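Local structure of manganese-dependent ADP-ribose/CDP-alcohol diphosphatase (Danio rerio, 2NXF) at residues S124-I127 against Y132-E135. The protein probably hydrolyses ADP-ribose and CDP-alcohols such as CDP-choline and CDP-glycerol, using a dinuclear metal centre of the calcineurin-like phosphoesterase type. Sequence-based numbering, arbitrary orientation.
Sequences SDLI and YAYE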
loop_
_atom_site.group_PDB
_atom_site.type_symbol
_atom_site.label_atom_id
_atom_site.label_comp_id
_atom_site.label_asym_id
_atom_site.label_seq_id
_atom_site.Cartn_x
_atom_site.Cartn_y
_atom_site.Cartn_z
ATOM N N SER A 124 1.956 18.651 1.855
ATOM C CA SER A 124 0.605 18.888 2.353
ATOM C C SER A 124 0.074 17.539 2.825
ATOM O O SER A 124 0.632 16.474 2.502
ATOM C CB SER A 124 -0.305 19.458 1.249
ATOM O OG SER A 124 -0.532 18.511 0.207
ATOM N N ASP A 125 -1.011 17.569 3.585
ATOM C CA ASP A 125 -1.626 16.318 4.004
ATOM C C ASP A 125 -3.112 16.536 4.225
ATOM O O ASP A 125 -3.574 17.682 4.317
ATOM C CB ASP A 125 -0.942 15.763 5.273
ATOM C CG ASP A 125 -1.196 16.618 6.512
ATOM O OD1 ASP A 125 -2.348 16.675 6.991
ATOM O OD2 ASP A 125 -0.236 17.247 7.019
ATOM N N LEU A 126 -3.844 15.438 4.353
ATOM C CA LEU A 126 -5.288 15.503 4.552
ATOM C C LEU A 126 -5.725 15.071 5.955
ATOM O O LEU A 126 -6.901 14.764 6.172
ATOM C CB LEU A 126 -5.981 14.641 3.511
ATOM C CG LEU A 126 -5.699 15.033 2.055
ATOM C CD1 LEU A 126 -6.538 14.178 1.125
ATOM C CD2 LEU A 126 -5.998 16.509 1.811
ATOM N N ILE A 127 -4.783 15.041 6.892
ATOM C CA ILE A 127 -5.075 14.569 8.262
ATOM C C ILE A 127 -6.190 15.397 8.906
ATOM O O ILE A 127 -7.066 14.859 9.599
ATOM C CB ILE A 127 -3.814 14.611 9.181
ATOM C CG1 ILE A 127 -2.668 13.753 8.627
ATOM C CG2 ILE A 127 -4.149 14.153 10.605
ATOM C CD1 ILE A 127 -3.030 12.381 8.319
ATOM N N TYR A 132 -5.959 9.784 5.730
ATOM C CA TYR A 132 -4.540 9.559 5.982
ATOM C C TYR A 132 -3.809 9.520 4.639
ATOM O O TYR A 132 -3.523 8.458 4.077
ATOM C CB TYR A 132 -4.314 8.264 6.787
ATOM C CG TYR A 132 -2.846 8.031 7.035
ATOM C CD1 TYR A 132 -2.114 8.886 7.860
ATOM C CD2 TYR A 132 -2.187 6.939 6.435
ATOM C CE1 TYR A 132 -0.727 8.697 8.058
ATOM C CE2 TYR A 132 -0.822 6.728 6.644
ATOM C CZ TYR A 132 -0.105 7.593 7.445
ATOM O OH TYR A 132 1.240 7.398 7.644
ATOM N N ALA A 133 -3.538 10.713 4.121
ATOM C CA ALA A 133 -2.858 10.879 2.853
ATOM C C ALA A 133 -1.981 12.093 2.980
ATOM O O ALA A 133 -2.361 13.106 3.614
ATOM C CB ALA A 133 -3.873 11.098 1.733
ATOM N N TYR A 134 -0.809 12.008 2.361
ATOM C CA TYR A 134 0.131 13.128 2.424
ATOM C C TYR A 134 1.118 13.062 1.295
ATOM O O TYR A 134 1.231 12.036 0.641
ATOM C CB TYR A 134 0.846 13.190 3.771
ATOM C CG TYR A 134 1.785 12.034 4.123
ATOM C CD1 TYR A 134 3.171 12.170 3.953
ATOM C CD2 TYR A 134 1.295 10.836 4.676
ATOM C CE1 TYR A 134 4.057 11.160 4.315
ATOM C CE2 TYR A 134 2.195 9.804 5.039
ATOM C CZ TYR A 134 3.562 9.979 4.851
ATOM O OH TYR A 134 4.464 8.987 5.219
ATOM N N GLU A 135 1.791 14.186 1.055
ATOM C CA GLU A 135 2.764 14.255 -0.023
ATOM C C GLU A 135 3.935 15.104 0.430
ATOM O O GLU A 135 3.769 16.017 1.243
ATOM C CB GLU A 135 2.122 14.813 -1.308
ATOM C CG GLU A 135 1.375 16.148 -1.144
ATOM C CD GLU A 135 2.195 17.377 -1.480
ATOM O OE1 GLU A 135 1.631 18.506 -1.363
ATOM O OE2 GLU A 135 3.399 17.237 -1.837
#
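Ser-124 and Glu-135 close one end of a short antiparallel beta hairpin at the margin of the calcineurin-like phosphoesterase fold, where residues 124-125 form an outermost strand of the seven-stranded mixed sheet. They are a hydrogen-bonded pair: Glu-135 N bonds to Ser-124 O (2.9 Å), while the return bond from Ser-124 N to Glu-135 O is longer, at 3.3 Å. Asp-125 and Tyr-134 follow as a non-hydrogen-bonded pair, their CB atoms 3.5 Å apart on the face opposite the Ser-124 and Glu-135 side chains. Beyond them Leu-126 N reaches Ala-133 O at 2.9 Å, and the chain then leaves the strand. Asp-125 suits this exit because its short side chain lets the carboxylate reach the backbone two residues on: OD1 accepts from Ile-127 N through its anti lone pair, making an Asx turn.

Near the turn the contact is made by apolar side-chain atoms. Ile-127 lies alongside Tyr-132, its CD1 meeting ring atom CD1 at 3.6 Å. CG anti to the backbone N (chi1 180°) sets the Tyr-132 ring beside Ile-127; the same ring stacks with Trp-94, and the Tyr-132 and Tyr-134 hydroxyls bond to His-92 O and His-91 ND1, respectively. On the Ser-124 face, Leu-126 CD1 rests against the small Ala-133 CB, and both side chains touch Trp-208 of helix 203-219.

Glu-135 is long enough to serve two partners, its OE2 forming a salt bridge with Arg-143. An alanine in its place would probably leave Arg-143 without this countercharge and Ser-124 OG without its acceptor across the strands. A bend at chi2 (95°) folds the Glu-135 carboxylate back toward Ser-124, whose OG donates to the anti side of OE1 at 2.7 Å, 19° out of the carboxylate plane.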